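Local coordinates for IMC sub-compartment protein ISP3 (Toxoplasma gondii, PDB 4CHJ) that belongs to a family of inner membrane complex proteins with a pleckstrin homology fold that is critical for parasite replication, probably through cell division by endodyogeny, at residues R57-N61 with N72-N76. Numbering follows the deposited sequence.
Sequences RIECN and NLTFN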
loop_
_atom_site.group_PDB
_atom_site.type_symbol
_atom_site.label_atom_id
_atom_site.label_comp_id
_atom_site.label_asym_id
_atom_site.label_seq_id
_atom_site.Cartn_x
_atom_site.Cartn_y
_atom_site.Cartn_z
ATOM N N ARG A 57 -7.399 11.794 7.438
ATOM C CA ARG A 57 -6.181 11.041 7.313
ATOM C C ARG A 57 -5.299 11.280 8.501
ATOM O O ARG A 57 -5.497 12.233 9.250
ATOM C CB ARG A 57 -5.442 11.483 6.079
ATOM C CG ARG A 57 -6.191 11.181 4.815
ATOM C CD ARG A 57 -5.651 12.009 3.676
ATOM N NE ARG A 57 -6.189 13.359 3.718
ATOM C CZ ARG A 57 -5.462 14.474 3.699
ATOM N NH1 ARG A 57 -4.135 14.436 3.612
ATOM N NH2 ARG A 57 -6.084 15.626 3.741
ATOM N N ILE A 58 -4.319 10.403 8.661
ATOM C CA ILE A 58 -3.242 10.615 9.593
ATOM C C ILE A 58 -1.925 10.371 8.882
ATOM O O ILE A 58 -1.763 9.336 8.211
ATOM C CB ILE A 58 -3.337 9.632 10.763
ATOM C CG1 ILE A 58 -4.614 9.869 11.552
ATOM C CG2 ILE A 58 -2.132 9.782 11.676
ATOM C CD1 ILE A 58 -5.040 8.681 12.398
ATOM N N GLU A 59 -0.978 11.299 9.061
ATOM C CA GLU A 59 0.408 11.100 8.644
ATOM C C GLU A 59 1.084 10.062 9.520
ATOM O O GLU A 59 1.151 10.227 10.735
ATOM C CB GLU A 59 1.180 12.409 8.736
ATOM C CG GLU A 59 2.261 12.551 7.675
ATOM C CD GLU A 59 2.673 13.999 7.445
ATOM O OE1 GLU A 59 1.784 14.891 7.431
ATOM O OE2 GLU A 59 3.890 14.244 7.254
ATOM N N CYS A 60 1.554 8.982 8.895
ATOM C CA CYS A 60 2.272 7.905 9.593
ATOM C C CYS A 60 3.684 7.712 9.049
ATOM O O CYS A 60 4.054 8.259 7.998
ATOM C CB CYS A 60 1.544 6.576 9.424
ATOM S SG CYS A 60 -0.076 6.526 10.166
ATOM N N ASN A 61 4.438 6.874 9.752
ATOM C CA ASN A 61 5.697 6.360 9.261
ATOM C C ASN A 61 5.478 4.918 8.971
ATOM O O ASN A 61 4.891 4.199 9.777
ATOM C CB ASN A 61 6.809 6.496 10.303
ATOM C CG ASN A 61 8.182 6.663 9.667
ATOM O OD1 ASN A 61 8.503 7.727 9.128
ATOM N ND2 ASN A 61 9.007 5.613 9.735
ATOM N N ASN A 72 5.309 -1.931 9.574
ATOM C CA ASN A 72 4.822 -1.276 10.764
ATOM C C ASN A 72 4.399 0.135 10.504
ATOM O O ASN A 72 5.142 0.917 9.936
ATOM C CB ASN A 72 5.901 -1.271 11.832
ATOM C CG ASN A 72 5.754 -2.409 12.800
ATOM O OD1 ASN A 72 5.861 -3.572 12.425
ATOM N ND2 ASN A 72 5.499 -2.082 14.057
ATOM N N LEU A 73 3.201 0.464 10.950
ATOM C CA LEU A 73 2.726 1.819 10.866
ATOM C C LEU A 73 3.013 2.444 12.204
ATOM O O LEU A 73 2.619 1.921 13.238
ATOM C CB LEU A 73 1.226 1.846 10.614
ATOM C CG LEU A 73 0.806 1.897 9.154
ATOM C CD1 LEU A 73 1.406 3.122 8.491
ATOM C CD2 LEU A 73 1.271 0.633 8.458
ATOM N N THR A 74 3.712 3.565 12.184
ATOM C CA THR A 74 3.944 4.300 13.408
ATOM C C THR A 74 3.224 5.615 13.348
ATOM O O THR A 74 3.413 6.397 12.415
ATOM C CB THR A 74 5.432 4.547 13.656
ATOM O OG1 THR A 74 6.093 3.285 13.814
ATOM C CG2 THR A 74 5.628 5.385 14.917
ATOM N N PHE A 75 2.310 5.789 14.298
ATOM C CA PHE A 75 1.617 7.040 14.531
ATOM C C PHE A 75 1.610 7.337 16.032
ATOM O O PHE A 75 1.118 6.542 16.824
ATOM C CB PHE A 75 0.196 6.929 13.983
ATOM C CG PHE A 75 -0.758 7.926 14.554
ATOM C CD1 PHE A 75 -0.417 9.259 14.634
ATOM C CD2 PHE A 75 -1.995 7.525 15.018
ATOM C CE1 PHE A 75 -1.296 10.179 15.163
ATOM C CE2 PHE A 75 -2.879 8.439 15.550
ATOM C CZ PHE A 75 -2.530 9.768 15.624
ATOM N N ASN A 76 2.154 8.478 16.427
ATOM C CA ASN A 76 2.133 8.875 17.829
ATOM C C ASN A 76 2.695 7.797 18.738
ATOM O O ASN A 76 2.166 7.545 19.813
ATOM C CB ASN A 76 0.732 9.258 18.290
ATOM C CG ASN A 76 0.730 9.866 19.680
ATOM O OD1 ASN A 76 1.781 10.021 20.300
ATOM N ND2 ASN A 76 -0.450 10.218 20.173
#
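In the antiparallel hairpin of strands 57-65 and 70-75, part of the pleckstrin homology sheet, the pairing of Asn61 with Thr74 is the only backbone pair bonded between 57-61 and 72-76. It is a hydrogen-bonded pair: Asn61 N donates to Thr74 O at 2.9 Å, and Thr74 N returns a bond to Asn61 O at 2.8 Å. Asn61 O also receives a CA-H...O contact from Leu73, with CA 3.4 Å away. The side chains of Asn61 and Thr74 leave on the same face of the sheet, CB to CB 4.1 Å. Beside the pair, on the opposite face, Cys60 CB lies 3.6 Å from Leu73 CD1, while Cys60 SG sits 3.8 Å from Phe75 CB.

Beyond Cys60 the segments diverge, their N-to-C directions 126° apart, and side chains take over. Here Ile58 crosses the Phe75 side chain at about a right angle. With Phe75 CG anti to the backbone N (chi1 160°), the ring reaches past Cys60 and takes Ile58 CG2 over one face, 3.6 Å from the ring centroid, in a CH-pi contact; Ile58 CD1 approaches Phe75 CE2. The other ring face meets CB of Asn76.

On the outer sides of the hairpin, backbone hydrogen bonds join Ile58 and Cys60 to Val50 and Met48 of strand 46-51, and Leu73 to Arg80 of strand 78-83. The chemistry is thus divided: paired amides fix the register at Asn61 and Thr74, Cys60 makes the transition where the backbones are still close, and the apolar contact of Ile58 with Phe75 carries the association onward as they part.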